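Local coordinates for protein molybdopterin adenylyltransferase (Helicobacter pylori, PDB 4XCW) that probably adenylylates molybdopterin with ATP, a late step in the biosynthesis of the molybdenum cofactor, at residues Leu60-Cys64 with Asp65-Cys69. Sequence-based numbering, arbitrary orientation.
Sequences LIKMC and DEYQC
Asp-65 N donates to Ile-61 O at 2.8 Å, a regular i to i+4 bond, but one residue later helix 53-66 widens into a pi-type C-terminal turn. The evidence is Lys-62 O, which accepts two amides. The bond from Glu-66 N is bent (138° at the hydrogen). Tyr-67 N, five residues on, gives a straighter one at 163°. Gln-68 then leaves helical geometry with positive phi, and Cys-69 N reaches back to Met-63 O at 3.0 Å, an i to i+6 bond that turns the chain toward strand 71-75 of the probable molybdopterin-binding domain. Gln-68 CA also makes a C-H...O contact of 3.2 Å with Cys-64 O.

Outside the backbone, Lys-62 and Tyr-67 run side by side. Lys-62 lays its CG over one ring face, offset toward the rim, in a CH-pi contact 4.1 Å from the Tyr-67 centroid; chi1 of 177° swings that methylene away from its own N. The chain beyond follows the ring to its hydroxyl, while NZ forms a salt bridge with Glu-47; His-45 stacks with the same ring. Ile-61 CG2 lies 3.5 Å from Asp-65 OD2, the oxygen that forms a salt bridge with Arg-126. On the side facing the sheet, Met-63 and Cys-64 pack on Val-72, and Met-63 CB lies 4.1 Å from Cys-69 SG.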
loop_
_atom_site.group_PDB
_atom_site.type_symbol
_atom_site.label_atom_id
_atom_site.label_comp_id
_atom_site.label_asym_id
_atom_site.label_seq_id
_atom_site.Cartn_x
_atom_site.Cartn_y
_atom_site.Cartn_z
ATOM N N LEU B 60 -12.902 -13.442 -14.802
ATOM C CA LEU B 60 -12.954 -11.997 -14.606
ATOM C C LEU B 60 -13.073 -11.282 -15.951
ATOM O O LEU B 60 -13.873 -10.363 -16.116
ATOM C CB LEU B 60 -11.712 -11.502 -13.862
ATOM C CG LEU B 60 -11.597 -11.854 -12.380
ATOM C CD1 LEU B 60 -10.231 -11.454 -11.853
ATOM C CD2 LEU B 60 -12.703 -11.168 -11.592
ATOM N N ILE B 61 -12.273 -11.720 -16.916
ATOM C CA ILE B 61 -12.271 -11.086 -18.224
ATOM C C ILE B 61 -13.633 -11.252 -18.897
ATOM O O ILE B 61 -14.149 -10.315 -19.506
ATOM C CB ILE B 61 -11.138 -11.646 -19.107
ATOM C CG1 ILE B 61 -9.788 -11.152 -18.577
ATOM C CG2 ILE B 61 -11.325 -11.237 -20.564
ATOM C CD1 ILE B 61 -8.588 -11.774 -19.245
ATOM N N LYS B 62 -14.234 -12.427 -18.746
ATOM C CA LYS B 62 -15.536 -12.695 -19.353
ATOM C C LYS B 62 -16.611 -11.813 -18.719
ATOM O O LYS B 62 -17.465 -11.264 -19.415
ATOM C CB LYS B 62 -15.899 -14.181 -19.219
ATOM C CG LYS B 62 -17.275 -14.554 -19.761
ATOM C CD LYS B 62 -17.447 -16.067 -19.848
ATOM C CE LYS B 62 -17.146 -16.744 -18.518
ATOM N NZ LYS B 62 -17.338 -18.224 -18.569
ATOM N N MET B 63 -16.562 -11.663 -17.399
ATOM C CA MET B 63 -17.562 -10.851 -16.706
ATOM C C MET B 63 -17.470 -9.382 -17.121
ATOM O O MET B 63 -18.493 -8.735 -17.368
ATOM C CB MET B 63 -17.415 -10.989 -15.190
ATOM C CG MET B 63 -17.832 -12.361 -14.650
ATOM S SD MET B 63 -17.504 -12.528 -12.872
ATOM C CE MET B 63 -18.153 -14.167 -12.545
ATOM N N CYS B 64 -16.246 -8.865 -17.218
ATOM C CA CYS B 64 -16.039 -7.483 -17.651
ATOM C C CYS B 64 -16.348 -7.286 -19.134
ATOM O O CYS B 64 -17.122 -6.395 -19.506
ATOM C CB CYS B 64 -14.599 -7.042 -17.378
ATOM S SG CYS B 64 -14.145 -7.004 -15.647
ATOM N N ASP B 65 -15.737 -8.119 -19.977
ATOM C CA ASP B 65 -15.769 -7.905 -21.423
ATOM C C ASP B 65 -17.042 -8.409 -22.102
ATOM O O ASP B 65 -17.624 -7.705 -22.930
ATOM C CB ASP B 65 -14.560 -8.570 -22.090
ATOM C CG ASP B 65 -13.232 -7.964 -21.655
ATOM O OD1 ASP B 65 -13.214 -7.148 -20.709
ATOM O OD2 ASP B 65 -12.202 -8.321 -22.268
ATOM N N GLU B 66 -17.463 -9.627 -21.775
ATOM C CA GLU B 66 -18.617 -10.216 -22.447
ATOM C C GLU B 66 -19.932 -9.860 -21.763
ATOM O O GLU B 66 -20.896 -9.483 -22.431
ATOM C CB GLU B 66 -18.474 -11.737 -22.533
ATOM C CG GLU B 66 -17.358 -12.208 -23.442
ATOM C CD GLU B 66 -17.381 -13.710 -23.656
ATOM O OE1 GLU B 66 -18.484 -14.300 -23.634
ATOM O OE2 GLU B 66 -16.296 -14.298 -23.842
ATOM N N TYR B 67 -19.972 -9.986 -20.440
ATOM C CA TYR B 67 -21.191 -9.707 -19.681
ATOM C C TYR B 67 -21.358 -8.218 -19.387
ATOM O O TYR B 67 -22.407 -7.796 -18.895
ATOM C CB TYR B 67 -21.203 -10.488 -18.360
ATOM C CG TYR B 67 -21.142 -11.996 -18.503
ATOM C CD1 TYR B 67 -21.537 -12.627 -19.677
ATOM C CD2 TYR B 67 -20.697 -12.791 -17.452
ATOM C CE1 TYR B 67 -21.480 -14.007 -19.801
ATOM C CE2 TYR B 67 -20.640 -14.170 -17.570
ATOM C CZ TYR B 67 -21.027 -14.770 -18.743
ATOM O OH TYR B 67 -20.965 -16.141 -18.850
ATOM N N GLN B 68 -20.318 -7.438 -19.682
ATOM C CA GLN B 68 -20.333 -5.989 -19.488
ATOM C C GLN B 68 -20.689 -5.576 -18.059
ATOM O O GLN B 68 -21.450 -4.630 -17.853
ATOM C CB GLN B 68 -21.314 -5.331 -20.463
ATOM C CG GLN B 68 -20.942 -5.481 -21.927
ATOM C CD GLN B 68 -21.733 -4.543 -22.818
ATOM O OE1 GLN B 68 -21.161 -3.775 -23.590
ATOM N NE2 GLN B 68 -23.056 -4.597 -22.709
ATOM N N CYS B 69 -20.140 -6.277 -17.074
ATOM C CA CYS B 69 -20.395 -5.932 -15.678
ATOM C C CYS B 69 -19.746 -4.605 -15.306
ATOM O O CYS B 69 -18.568 -4.394 -15.571
ATOM C CB CYS B 69 -19.875 -7.029 -14.753
ATOM S SG CYS B 69 -20.747 -8.588 -14.937
#